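Local coordinates for protein mirolysin (Tannerella forsythia, PDB 6R7V) that probably cleaves proteins and peptides as a zinc metallopeptidase of the pappalysin family, captured here as a latent zymogen whose cysteine switch is closed, at residues C6-N11 and A167-E172; N178-V183 and G210-L215; A205-G210 and L215-G220; E13-R16 and L21-Q24; D133-S138 and N153-N158. The protein carries 1 engineered substitution. All blocks are in the same frame, centred on the assembly; numbering follows the deposited sequence. Where two conformers were deposited one is given.

Contact 1 (C6-N11 and A167-E172); sequences CGSELN and AQFPFE. With ZN (zinc ion), chain D.
Ser8 carries OG anti to its own carbonyl carbon (chi1 -61°), which drops the hydroxyl onto the backbone of Ala167, and Phe169 sets CG the same way (chi1 -73°), which swings its ring out to Ser8 and Leu10. Ser8 OG gives a 2.8 Å hydrogen bond to Ala167 O, arriving in the carbonyl plane on a lone pair, and this ties a buried hydroxyl to the end of strand 165-167. The Phe169 ring then meets segment 6-11 in two ways. Its tip atom CZ comes edge-on to the main chain, with Ser8 O in the ring plane and 3.3 Å from CZ. Leu10 reaches in from the opposite direction over one face, making a CH-pi contact with CD1 3.8 Å from the ring centroid and 17° off the normal. This is the cysteine switch of the zymogen: Cys6 SG binds the zinc ion at 2.2 Å, joining His207, His211 and His217, so the propeptide is held directly on the catalytic metal. Ser8 N donates to Cys6 SG at 3.3 Å, a bond that probably steadies the sulfur and draws off some of its charge. Within segment 167-172, Phe169 N hydrogen-bonds to Glu172 OE1 at 2.9 Å, bracing the turn that follows Phe169, the 3-10 segment 170-172. The backbone N of Leu10 is hydrogen-bonded to Asp221 OD2.

Contact 2 (N178-V183 and G210-L215); sequences NTDGVV and GHWLDL. With ZN (zinc ion), chain D.
Asp180 OD2 is gripped twice, by the indole N-H of Trp212 and by Arg297 in a salt bridge. The first bond, Trp212 NE1 to Asp180 OD2, is 3.0 Å long with an N-H...O angle of 152°. It reaches the oxygen from above the carboxylate, 37° out of its plane, while carboxylate and indole planes differ by 24°. Trp212 holds CG anti to its backbone N, and this sends the indole off the helix toward Asp180. CD1 of the indole lies 3.7 Å from Gly181 N on the way. In the conformer described here, Val182 CG1 packs against Trp212 CB at 3.7 Å. Arg297 adds a cation-pi contact to the same indole and a hydrogen bond to Trp212 O, so one arginine serves both partners. One residue earlier on the helix, His211 points to the metal: NE2 binds the zinc ion at 2.0 Å, and ND1 donates to Leu215 O at 2.8 Å, which fixes the rotation of the imidazole. The helix closes in a Schellman motif, Leu215 N to Gly210 O at 2.9 Å and Asp214 N to His211 O at 2.9 Å, with Asp214 at positive phi where the metzincin zinc-binding consensus HEXXHXXGXXH usually has glycine.

Contact 3 (A205-G210 and L215-G220); sequences ATHAVG and LRHIWG. Engineered in segment 205-210: Ala208 (natural residue Glu). With ZN (zinc ion), chain D; CA (calcium ion), chain B.
His207 and His217 present their edges to each other without stacking, with ring centroids 5.2 Å apart and planes at 36°. Their side chains cross at about a right angle, and each NE2 lies at the edge of the other ring, near its plane. The gap of 3.3 Å from His207 NE2 to His217 NE2 is no hydrogen bond but the span across a shared zinc ion, 2.0 Å from each of those two nitrogens. His207 gets there with CG anti to its backbone N (chi1 174°), projecting from helix 203-212, whereas His217 comes from the loop that follows. These are the first and third histidines of the metzincin zinc-binding motif, whose usual form is HEXXHXXGXXH; Ala208 is an engineered replacement of its glutamate, probably the general base of the natural enzyme. The far nitrogens are held too, His207 ND1 by Tyr266 O and His217 ND1 by Asp221 OD1, so both rings are fixed in rotation. Trp219 folds back over His217, its CH2 standing 3.3 Å above the imidazole plane and toward the rim. The chain makes a type I turn from His217 to Gly220, and within that turn Trp219 O binds a calcium ion at 2.3 Å.

Contact 4 (E13-R16 and L21-Q24); sequences EQIR and LKYQ
Arg16 runs alongside the ring of Tyr23, the two side chains pointing the same way, and its atoms can be followed outward one by one. CB stands over the CD1-CE1 side of the ring, 3.7 Å from Tyr23 CD1. CG sits above the middle, a CH-pi contact 3.6 Å from the ring centroid and only 5° off the normal. CD passes over the outer end, 4.0 Å from Tyr23 CZ, and Arg16 NE comes 3.7 Å from Tyr23 OH. At the tip, the guanidinium is turned 22° from the ring plane and presents a face to that hydroxyl oxygen, which lies toward its rim. The extended chain beyond CG, and a CG anti to the backbone N in both residues, are what lay the chain lengthwise along the ring. The contact joins two consecutive helices, 12-18 and 20-32, across the sharp bend between them, its centre about 22 Å from the centre of the chain. Deeper in the bend, Ile15 fills the gap between the backbones: its CG2 branch, anti to the backbone N, rests 3.6 Å from Tyr23 N. The same methyl reaches Lys22 CB at 4.1 Å. Leu10 packs against both Ile15 and Lys22 from the preceding loop, and Phe171 also touches Lys22.

Contact 5 (D133-S138 and N153-N158); sequences DNVKFS and NIWVCN
The backbone turns through a short 3-10 segment at 134-136, closed by Lys136 N to Asp133 O at 3.0 Å, and sits over strand 152-157 with Val135 CA and Trp155 CA 7.1 Å apart. The Lys136 chain lies across one face of the Trp155 indole, crossing the tryptophan side chain at about a right angle. Its CG is 3.6 Å from the centroid of the six-membered ring and 6° off the normal, a CH-pi contact, and the extended methylenes go on over the ring until CE meets Trp155 CZ3 at 3.7 Å. Beyond the ring, Lys136 NZ makes a salt bridge of 3.0 Å with Asp133 OD1, met from above the carboxylate, 40° out of its plane; a hydrogen bond to Thr179 O gives the buried ammonium a second partner. Strand 152-157 belongs to the central mixed sheet, between strands 45-55 and 182-185, and the alternation of its residues puts Trp155 and Cys157 on the side that faces the 3-10 turn while Val156 points away. Val135 uses that spacing with its two methyls. CG1 packs against Trp155 CB at 3.9 Å, and CG2, anti to the backbone N, reaches Cys157 SG at 3.7 Å. Val135 O comes close to the five-membered ring, 3.2 Å from Trp155 CD1, but the angle is too poor for a bond to the indole N-H. Trp155 NE1 instead donates to Asn143 O, which satisfies its polar edge, and the His52 ring meets the same indole.

In the fold
Contacts 1, 2 and 3 cluster round the zinc ion, their centres 7 to 10 Å apart, and each supplies ligands to it. Contacts 2 and 3 alternate along the chain and share helix 203-212, so its metal-binding end is held from both the sheet and the following loop. Contact 1 brings in the N-terminal propeptide, closing a long loop of chain that encloses contacts 4 and 5. Contact 4 touches contact 1 through Leu10 and Phe171, about 12 Å between centres, and lies on the helices that follow, probably still propeptide. The centres of contacts 4 and 5 are about 26 Å apart; contact 5 meets contact 2 where strands 152-157 and 182-185 run side by side, linking the zinc site to the central sheet.

Contact 1 (C6-N11 and A167-E172)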
# COMPACT_ATOMS: atom_id res chain seq x y z
N CYS A 6 -3.24 -9.78 5.12
CA CYS A 6 -2.43 -9.15 4.10
C CYS A 6 -1.49 -10.15 3.49
O CYS A 6 -0.90 -10.95 4.23
CB CYS A 6 -1.68 -7.97 4.72
SG CYS A 6 -0.54 -7.13 3.59
N GLY A 7 -1.33 -10.11 2.18
CA GLY A 7 -0.42 -11.05 1.53
C GLY A 7 0.98 -10.51 1.35
O GLY A 7 1.76 -11.11 0.58
N SER A 8 1.36 -9.41 2.04
CA SER A 8 2.68 -8.82 1.87
C SER A 8 3.52 -8.82 3.14
O SER A 8 4.17 -7.84 3.46
CB SER A 8 2.56 -7.41 1.34
OG SER A 8 1.94 -7.41 0.06
N GLU A 9 3.59 -9.97 3.80
CA GLU A 9 4.46 -10.12 4.95
C GLU A 9 5.87 -10.44 4.45
O GLU A 9 6.03 -11.15 3.46
CB GLU A 9 3.95 -11.25 5.87
CG GLU A 9 2.62 -10.92 6.54
CD GLU A 9 1.94 -11.99 7.39
OE1 GLU A 9 0.87 -11.69 7.97
OE2 GLU A 9 2.47 -13.12 7.47
N LEU A 10 6.89 -9.97 5.18
CA LEU A 10 8.29 -10.26 4.88
C LEU A 10 8.98 -10.80 6.12
O LEU A 10 9.68 -10.07 6.83
CB LEU A 10 9.06 -9.04 4.34
CG LEU A 10 8.63 -8.51 2.95
CD1 LEU A 10 9.40 -7.23 2.61
CD2 LEU A 10 8.89 -9.55 1.84
N ASN A 11 8.74 -12.08 6.41
CA ASN A 11 9.35 -12.76 7.54
C ASN A 11 10.75 -13.14 7.13
O ASN A 11 10.95 -14.13 6.43
CB ASN A 11 8.50 -13.95 7.97
CG ASN A 11 9.03 -14.62 9.21
OD1 ASN A 11 10.24 -14.69 9.42
ND2 ASN A 11 8.13 -15.11 10.06
N ALA A 167 0.23 -6.37 -1.98
CA ALA A 167 0.99 -5.47 -2.83
C ALA A 167 2.24 -6.15 -3.31
O ALA A 167 2.74 -7.05 -2.64
CB ALA A 167 1.38 -4.23 -2.03
N GLN A 168 2.82 -5.62 -4.37
CA GLN A 168 4.12 -6.08 -4.82
C GLN A 168 5.14 -5.02 -4.37
O GLN A 168 4.94 -3.83 -4.59
CB GLN A 168 4.15 -6.31 -6.35
CG GLN A 168 5.47 -6.97 -6.75
CD GLN A 168 5.48 -7.36 -8.20
OE1 GLN A 168 4.85 -8.34 -8.58
NE2 GLN A 168 6.20 -6.62 -9.01
N PHE A 169 6.26 -5.45 -3.76
CA PHE A 169 7.26 -4.52 -3.26
C PHE A 169 8.18 -3.99 -4.36
O PHE A 169 8.43 -4.72 -5.33
CB PHE A 169 8.12 -5.23 -2.21
CG PHE A 169 7.44 -5.47 -0.89
CD1 PHE A 169 6.93 -6.73 -0.58
CD2 PHE A 169 7.31 -4.46 0.04
CE1 PHE A 169 6.24 -6.94 0.62
CE2 PHE A 169 6.67 -4.69 1.27
CZ PHE A 169 6.15 -5.93 1.55
N PRO A 170 8.79 -2.79 -4.16
CA PRO A 170 9.67 -2.24 -5.20
C PRO A 170 10.88 -3.10 -5.54
O PRO A 170 11.34 -3.03 -6.69
CB PRO A 170 10.16 -0.92 -4.58
CG PRO A 170 9.06 -0.52 -3.64
CD PRO A 170 8.50 -1.80 -3.10
N PHE A 171 11.40 -3.93 -4.60
CA PHE A 171 12.56 -4.75 -4.93
C PHE A 171 12.24 -5.79 -6.01
O PHE A 171 13.15 -6.38 -6.59
CB PHE A 171 13.19 -5.44 -3.69
CG PHE A 171 12.50 -6.73 -3.26
CD1 PHE A 171 11.39 -6.71 -2.43
CD2 PHE A 171 12.96 -7.96 -3.72
CE1 PHE A 171 10.75 -7.89 -2.05
CE2 PHE A 171 12.28 -9.14 -3.38
CZ PHE A 171 11.18 -9.10 -2.55
N GLU A 172 10.95 -6.05 -6.23
CA GLU A 172 10.47 -7.02 -7.22
C GLU A 172 10.20 -6.36 -8.58
O GLU A 172 9.87 -7.09 -9.53
CB GLU A 172 9.16 -7.70 -6.74
CG GLU A 172 9.07 -8.02 -5.24
CD GLU A 172 7.85 -8.82 -4.77
OE1 GLU A 172 7.01 -8.29 -3.99
OE2 GLU A 172 7.77 -10.00 -5.17
ZN ZN D . 0.46 -5.61 4.86

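Contact 2 (N178-V183 and G210-L215)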
# COMPACT_ATOMS: atom_id res chain seq x y z
N ASN A 178 5.38 -6.51 -14.84
CA ASN A 178 3.98 -6.57 -15.26
C ASN A 178 3.01 -6.93 -14.13
O ASN A 178 1.78 -6.83 -14.34
CB ASN A 178 3.79 -7.54 -16.44
CG ASN A 178 4.85 -7.53 -17.50
OD1 ASN A 178 5.08 -6.53 -18.18
ND2 ASN A 178 5.52 -8.66 -17.68
N THR A 179 3.50 -7.28 -12.93
CA THR A 179 2.59 -7.57 -11.80
C THR A 179 2.76 -6.53 -10.68
O THR A 179 2.14 -6.66 -9.61
CB THR A 179 2.82 -8.99 -11.29
OG1 THR A 179 4.21 -9.21 -11.04
CG2 THR A 179 2.28 -10.03 -12.23
N ASP A 180 3.50 -5.44 -10.96
CA ASP A 180 3.66 -4.38 -9.99
C ASP A 180 2.33 -3.65 -9.76
O ASP A 180 1.56 -3.42 -10.70
CB ASP A 180 4.75 -3.39 -10.41
CG ASP A 180 4.99 -2.31 -9.36
OD1 ASP A 180 5.24 -2.67 -8.19
OD2 ASP A 180 4.85 -1.14 -9.70
N GLY A 181 2.01 -3.37 -8.49
CA GLY A 181 0.77 -2.72 -8.14
C GLY A 181 0.17 -3.33 -6.90
O GLY A 181 0.88 -4.00 -6.12
N VAL A 182 -1.14 -3.06 -6.71
CA VAL A 182 -1.82 -3.53 -5.49
C VAL A 182 -3.17 -4.11 -5.83
O VAL A 182 -3.80 -3.75 -6.84
CB VAL A 182 -1.93 -2.47 -4.36
CG1 VAL A 182 -0.56 -1.86 -4.01
CG2 VAL A 182 -2.93 -1.37 -4.70
N VAL A 183 -3.59 -5.09 -5.01
CA VAL A 183 -4.86 -5.80 -5.21
C VAL A 183 -5.65 -5.65 -3.92
O VAL A 183 -5.11 -5.93 -2.83
CB VAL A 183 -4.64 -7.29 -5.55
CG1 VAL A 183 -5.97 -7.99 -5.83
CG2 VAL A 183 -3.71 -7.47 -6.76
N GLY A 210 1.24 1.64 0.97
CA GLY A 210 2.45 1.77 1.78
C GLY A 210 3.45 0.69 1.40
O GLY A 210 4.62 0.99 1.21
N HIS A 211 3.01 -0.60 1.27
CA HIS A 211 3.96 -1.65 0.80
C HIS A 211 4.49 -1.39 -0.62
O HIS A 211 5.67 -1.62 -0.88
CB HIS A 211 3.29 -3.02 0.79
CG HIS A 211 2.89 -3.58 2.13
ND1 HIS A 211 3.79 -3.75 3.17
CD2 HIS A 211 1.71 -4.12 2.50
CE1 HIS A 211 3.13 -4.38 4.13
NE2 HIS A 211 1.90 -4.64 3.77
N TRP A 212 3.61 -0.94 -1.53
CA TRP A 212 4.06 -0.63 -2.89
C TRP A 212 5.12 0.50 -2.89
O TRP A 212 5.95 0.59 -3.82
CB TRP A 212 2.81 -0.26 -3.69
CG TRP A 212 3.04 0.08 -5.12
CD1 TRP A 212 3.28 -0.79 -6.15
CD2 TRP A 212 3.00 1.39 -5.69
NE1 TRP A 212 3.43 -0.09 -7.32
CE2 TRP A 212 3.31 1.26 -7.06
CE3 TRP A 212 2.79 2.66 -5.15
CZ2 TRP A 212 3.34 2.36 -7.92
CZ3 TRP A 212 2.83 3.75 -6.00
CH2 TRP A 212 3.15 3.60 -7.36
N LEU A 213 5.12 1.34 -1.81
CA LEU A 213 6.07 2.40 -1.57
C LEU A 213 7.14 1.99 -0.52
O LEU A 213 7.77 2.84 0.13
CB LEU A 213 5.36 3.70 -1.19
CG LEU A 213 4.50 4.30 -2.32
CD1 LEU A 213 3.74 5.49 -1.83
CD2 LEU A 213 5.37 4.65 -3.58
N ASP A 214 7.39 0.69 -0.44
CA ASP A 214 8.53 0.09 0.26
C ASP A 214 8.37 -0.08 1.77
O ASP A 214 9.33 -0.50 2.45
CB ASP A 214 9.85 0.87 -0.02
CG ASP A 214 11.04 -0.00 -0.26
OD1 ASP A 214 10.84 -1.16 -0.61
OD2 ASP A 214 12.18 0.48 -0.09
N LEU A 215 7.19 0.19 2.32
CA LEU A 215 7.04 0.01 3.77
C LEU A 215 6.73 -1.42 4.13
O LEU A 215 6.02 -2.13 3.38
CB LEU A 215 5.91 0.90 4.32
CG LEU A 215 6.07 2.39 4.09
CD1 LEU A 215 4.96 3.14 4.80
CD2 LEU A 215 7.45 2.91 4.53
ZN ZN D . 0.46 -5.61 4.86

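Contact 3 (A205-G210 and L215-G220)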
# COMPACT_ATOMS: atom_id res chain seq x y z
N ALA A 205 -6.38 -0.13 1.34
CA ALA A 205 -5.54 0.36 0.24
C ALA A 205 -4.44 1.30 0.74
O ALA A 205 -3.37 1.28 0.16
CB ALA A 205 -6.39 1.07 -0.81
N THR A 206 -4.69 2.12 1.79
CA THR A 206 -3.58 2.95 2.30
C THR A 206 -2.43 2.07 2.73
O THR A 206 -1.26 2.33 2.38
CB THR A 206 -4.07 3.79 3.50
OG1 THR A 206 -5.07 4.67 2.98
CG2 THR A 206 -2.96 4.65 4.11
N HIS A 207 -2.75 0.97 3.45
CA HIS A 207 -1.75 0.02 3.93
C HIS A 207 -1.02 -0.65 2.73
O HIS A 207 0.21 -0.73 2.74
CB HIS A 207 -2.51 -1.00 4.78
CG HIS A 207 -1.70 -2.16 5.28
ND1 HIS A 207 -1.31 -2.25 6.60
CD2 HIS A 207 -1.29 -3.27 4.61
CE1 HIS A 207 -0.68 -3.41 6.70
NE2 HIS A 207 -0.62 -4.04 5.52
N ALA A 208 -1.79 -1.12 1.73
CA ALA A 208 -1.19 -1.81 0.57
C ALA A 208 -0.32 -0.86 -0.22
O ALA A 208 0.76 -1.26 -0.68
CB ALA A 208 -2.27 -2.36 -0.34
N VAL A 209 -0.78 0.38 -0.43
CA VAL A 209 0.02 1.37 -1.18
C VAL A 209 1.32 1.66 -0.37
O VAL A 209 2.38 1.83 -0.98
CB VAL A 209 -0.81 2.64 -1.52
CG1 VAL A 209 0.06 3.76 -2.10
CG2 VAL A 209 -1.94 2.29 -2.49
N GLY A 210 1.24 1.64 0.97
CA GLY A 210 2.45 1.77 1.78
C GLY A 210 3.45 0.69 1.40
O GLY A 210 4.62 0.99 1.21
N LEU A 215 7.19 0.19 2.32
CA LEU A 215 7.04 0.01 3.77
C LEU A 215 6.73 -1.42 4.13
O LEU A 215 6.02 -2.13 3.38
CB LEU A 215 5.91 0.90 4.32
CG LEU A 215 6.07 2.39 4.09
CD1 LEU A 215 4.96 3.14 4.80
CD2 LEU A 215 7.45 2.91 4.53
N ARG A 216 7.16 -1.80 5.33
CA ARG A 216 6.91 -3.13 5.89
C ARG A 216 5.97 -3.04 7.07
O ARG A 216 5.85 -2.00 7.74
CB ARG A 216 8.22 -3.72 6.40
CG ARG A 216 9.22 -3.96 5.30
CD ARG A 216 10.35 -4.77 5.83
NE ARG A 216 11.46 -4.82 4.90
CZ ARG A 216 12.53 -5.58 5.08
NH1 ARG A 216 12.60 -6.40 6.12
NH2 ARG A 216 13.53 -5.54 4.21
N HIS A 217 5.40 -4.18 7.43
CA HIS A 217 4.61 -4.26 8.66
C HIS A 217 5.41 -3.76 9.84
O HIS A 217 6.59 -4.12 9.99
CB HIS A 217 4.19 -5.69 8.90
CG HIS A 217 3.17 -6.13 7.91
ND1 HIS A 217 3.09 -7.43 7.51
CD2 HIS A 217 2.23 -5.41 7.25
CE1 HIS A 217 2.09 -7.49 6.64
NE2 HIS A 217 1.56 -6.29 6.42
N ILE A 218 4.76 -2.94 10.67
CA ILE A 218 5.46 -2.22 11.73
C ILE A 218 6.10 -3.16 12.78
O ILE A 218 7.11 -2.81 13.39
CB ILE A 218 4.48 -1.22 12.38
CG1 ILE A 218 5.20 -0.28 13.34
CG2 ILE A 218 3.30 -1.94 13.07
CD1 ILE A 218 4.38 0.96 13.69
N TRP A 219 5.52 -4.34 12.97
CA TRP A 219 6.05 -5.28 13.97
C TRP A 219 7.18 -6.18 13.43
O TRP A 219 7.73 -6.99 14.19
CB TRP A 219 4.94 -6.14 14.57
CG TRP A 219 4.38 -7.14 13.63
CD1 TRP A 219 4.75 -8.45 13.50
CD2 TRP A 219 3.37 -6.91 12.64
NE1 TRP A 219 4.05 -9.04 12.47
CE2 TRP A 219 3.18 -8.12 11.94
CE3 TRP A 219 2.55 -5.81 12.32
CZ2 TRP A 219 2.24 -8.25 10.91
CZ3 TRP A 219 1.64 -5.94 11.29
CH2 TRP A 219 1.47 -7.17 10.61
N GLY A 220 7.53 -6.06 12.15
CA GLY A 220 8.68 -6.80 11.63
C GLY A 220 8.47 -8.21 11.12
O GLY A 220 9.45 -8.88 10.79
ZN ZN D . 0.46 -5.61 4.86
CA CA B . 8.43 -7.93 16.16
O HOH W 1 10.28 -6.43 16.10

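Contact 4 (E13-R16 and L21-Q24)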
# COMPACT_ATOMS: atom_id res chain seq x y z
N GLU A 13 13.47 -14.25 8.68
CA GLU A 13 13.96 -15.55 9.15
C GLU A 13 13.46 -16.67 8.23
O GLU A 13 14.24 -17.55 7.85
CB GLU A 13 13.48 -15.81 10.61
CG GLU A 13 13.86 -17.17 11.19
CD GLU A 13 13.36 -17.52 12.59
OE1 GLU A 13 13.12 -18.73 12.83
OE2 GLU A 13 13.23 -16.62 13.44
N GLN A 14 12.16 -16.63 7.89
CA GLN A 14 11.55 -17.64 7.02
C GLN A 14 12.06 -17.52 5.60
O GLN A 14 12.35 -18.54 4.98
CB GLN A 14 10.01 -17.52 7.03
CG GLN A 14 9.28 -18.64 6.27
CD GLN A 14 7.79 -18.55 6.48
OE1 GLN A 14 7.31 -18.11 7.53
NE2 GLN A 14 7.01 -18.96 5.49
N ILE A 15 12.16 -16.28 5.07
CA ILE A 15 12.61 -16.07 3.69
C ILE A 15 14.07 -16.53 3.53
O ILE A 15 14.39 -17.14 2.51
CB ILE A 15 12.40 -14.59 3.30
CG1 ILE A 15 10.90 -14.31 3.18
CG2 ILE A 15 13.16 -14.23 2.00
CD1 ILE A 15 10.55 -12.81 3.00
N ARG A 16 14.92 -16.30 4.54
CA ARG A 16 16.32 -16.72 4.52
C ARG A 16 16.42 -18.22 4.19
O ARG A 16 17.32 -18.60 3.44
CB ARG A 16 16.98 -16.42 5.87
CG ARG A 16 18.50 -16.42 5.83
CD ARG A 16 19.06 -16.24 7.22
NE ARG A 16 20.45 -15.79 7.18
CZ ARG A 16 21.14 -15.38 8.24
NH1 ARG A 16 22.40 -14.99 8.11
NH2 ARG A 16 20.57 -15.36 9.45
N LEU A 21 17.12 -16.69 -2.80
CA LEU A 21 17.36 -15.64 -3.80
C LEU A 21 16.62 -14.35 -3.39
O LEU A 21 17.17 -13.25 -3.49
CB LEU A 21 16.95 -16.09 -5.23
CG LEU A 21 16.94 -15.01 -6.36
CD1 LEU A 21 18.33 -14.35 -6.56
CD2 LEU A 21 16.45 -15.59 -7.67
N LYS A 22 15.39 -14.49 -2.89
CA LYS A 22 14.60 -13.33 -2.44
C LYS A 22 15.27 -12.67 -1.22
O LYS A 22 15.35 -11.43 -1.16
CB LYS A 22 13.18 -13.77 -2.11
CG LYS A 22 12.24 -12.62 -1.79
CD LYS A 22 10.81 -13.12 -1.67
CE LYS A 22 9.86 -12.10 -1.11
NZ LYS A 22 8.45 -12.59 -1.13
N TYR A 23 15.82 -13.48 -0.30
CA TYR A 23 16.52 -12.97 0.88
C TYR A 23 17.71 -12.11 0.44
O TYR A 23 17.92 -11.02 0.99
CB TYR A 23 17.00 -14.15 1.76
CG TYR A 23 17.72 -13.69 3.00
CD1 TYR A 23 17.01 -13.19 4.10
CD2 TYR A 23 19.11 -13.65 3.05
CE1 TYR A 23 17.68 -12.74 5.24
CE2 TYR A 23 19.78 -13.18 4.18
CZ TYR A 23 19.06 -12.71 5.27
OH TYR A 23 19.73 -12.27 6.38
N GLN A 24 18.51 -12.61 -0.53
CA GLN A 24 19.66 -11.87 -1.04
C GLN A 24 19.18 -10.54 -1.66
O GLN A 24 19.78 -9.51 -1.36
CB GLN A 24 20.44 -12.71 -2.07
CG GLN A 24 21.66 -12.01 -2.68
CD GLN A 24 22.77 -11.81 -1.68
OE1 GLN A 24 23.35 -12.77 -1.15
NE2 GLN A 24 23.08 -10.57 -1.39

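Contact 5 (D133-S138 and N153-N158)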
# COMPACT_ATOMS: atom_id res chain seq x y z
N ASP A 133 -1.47 -14.66 -8.94
CA ASP A 133 -1.53 -13.28 -9.47
C ASP A 133 -2.47 -13.25 -10.69
O ASP A 133 -2.32 -12.43 -11.60
CB ASP A 133 -0.12 -12.75 -9.86
CG ASP A 133 0.45 -11.69 -8.95
OD1 ASP A 133 -0.33 -11.09 -8.17
OD2 ASP A 133 1.67 -11.46 -9.01
N ASN A 134 -3.46 -14.16 -10.72
CA ASN A 134 -4.32 -14.28 -11.88
C ASN A 134 -5.20 -13.04 -12.14
O ASN A 134 -5.62 -12.84 -13.29
CB ASN A 134 -5.18 -15.56 -11.85
CG ASN A 134 -5.95 -15.89 -10.57
OD1 ASN A 134 -5.68 -15.38 -9.47
ND2 ASN A 134 -6.92 -16.80 -10.69
N VAL A 135 -5.42 -12.18 -11.13
CA VAL A 135 -6.25 -10.98 -11.40
C VAL A 135 -5.51 -10.01 -12.34
O VAL A 135 -6.12 -9.12 -12.94
CB VAL A 135 -6.68 -10.29 -10.06
CG1 VAL A 135 -5.52 -9.50 -9.44
CG2 VAL A 135 -7.88 -9.36 -10.27
N LYS A 136 -4.18 -10.17 -12.45
CA LYS A 136 -3.35 -9.24 -13.19
C LYS A 136 -3.12 -9.67 -14.62
O LYS A 136 -2.36 -9.02 -15.34
CB LYS A 136 -1.99 -9.09 -12.47
CG LYS A 136 -2.14 -8.63 -11.04
CD LYS A 136 -0.79 -8.46 -10.38
CE LYS A 136 -0.96 -7.98 -8.94
NZ LYS A 136 0.29 -8.12 -8.14
N PHE A 137 -3.82 -10.72 -15.07
CA PHE A 137 -3.64 -11.23 -16.41
C PHE A 137 -4.96 -11.49 -17.10
O PHE A 137 -5.76 -12.33 -16.65
CB PHE A 137 -2.83 -12.52 -16.39
CG PHE A 137 -1.42 -12.26 -15.92
CD1 PHE A 137 -1.00 -12.69 -14.67
CD2 PHE A 137 -0.52 -11.57 -16.73
CE1 PHE A 137 0.31 -12.45 -14.24
CE2 PHE A 137 0.79 -11.31 -16.29
CZ PHE A 137 1.19 -11.77 -15.06
N SER A 138 -5.18 -10.79 -18.21
CA SER A 138 -6.39 -10.98 -19.01
C SER A 138 -6.60 -12.45 -19.41
O SER A 138 -7.74 -12.94 -19.37
CB SER A 138 -6.31 -10.13 -20.27
OG SER A 138 -6.26 -8.75 -19.94
N ASN A 153 -1.33 0.59 -10.76
CA ASN A 153 -2.45 -0.30 -11.05
C ASN A 153 -3.03 -0.86 -9.75
O ASN A 153 -2.28 -1.47 -8.96
CB ASN A 153 -2.00 -1.47 -11.91
CG ASN A 153 -1.64 -1.10 -13.31
OD1 ASN A 153 -2.43 -1.28 -14.25
ND2 ASN A 153 -0.46 -0.55 -13.49
N ILE A 154 -4.32 -0.62 -9.52
CA ILE A 154 -5.03 -1.13 -8.37
C ILE A 154 -6.11 -2.05 -8.85
O ILE A 154 -7.06 -1.57 -9.51
CB ILE A 154 -5.64 -0.02 -7.50
CG1 ILE A 154 -4.59 1.03 -7.04
CG2 ILE A 154 -6.35 -0.68 -6.31
CD1 ILE A 154 -5.22 2.20 -6.17
N TRP A 155 -5.98 -3.37 -8.60
CA TRP A 155 -7.00 -4.32 -9.01
C TRP A 155 -7.96 -4.51 -7.87
O TRP A 155 -7.51 -4.58 -6.71
CB TRP A 155 -6.36 -5.66 -9.39
CG TRP A 155 -5.62 -5.65 -10.68
CD1 TRP A 155 -6.09 -6.08 -11.89
CD2 TRP A 155 -4.22 -5.38 -10.87
NE1 TRP A 155 -5.10 -6.01 -12.84
CE2 TRP A 155 -3.94 -5.55 -12.24
CE3 TRP A 155 -3.18 -4.95 -10.02
CZ2 TRP A 155 -2.65 -5.39 -12.77
CZ3 TRP A 155 -1.91 -4.75 -10.55
CH2 TRP A 155 -1.65 -5.01 -11.90
N VAL A 156 -9.27 -4.54 -8.16
CA VAL A 156 -10.31 -4.76 -7.15
C VAL A 156 -11.06 -6.01 -7.53
O VAL A 156 -11.51 -6.11 -8.68
CB VAL A 156 -11.24 -3.54 -7.08
CG1 VAL A 156 -12.34 -3.75 -6.04
CG2 VAL A 156 -10.44 -2.26 -6.78
N CYS A 157 -11.09 -7.02 -6.65
CA CYS A 157 -11.67 -8.29 -7.00
C CYS A 157 -12.08 -9.06 -5.75
O CYS A 157 -11.81 -8.61 -4.62
CB CYS A 157 -10.65 -9.10 -7.81
SG CYS A 157 -9.22 -9.63 -6.84
N ASN A 158 -12.63 -10.26 -5.96
CA ASN A 158 -12.92 -11.15 -4.84
C ASN A 158 -11.67 -11.95 -4.48
O ASN A 158 -11.26 -12.82 -5.25
CB ASN A 158 -14.05 -12.09 -5.20
CG ASN A 158 -14.37 -13.02 -4.07
OD1 ASN A 158 -14.23 -12.65 -2.89
ND2 ASN A 158 -14.80 -14.25 -4.40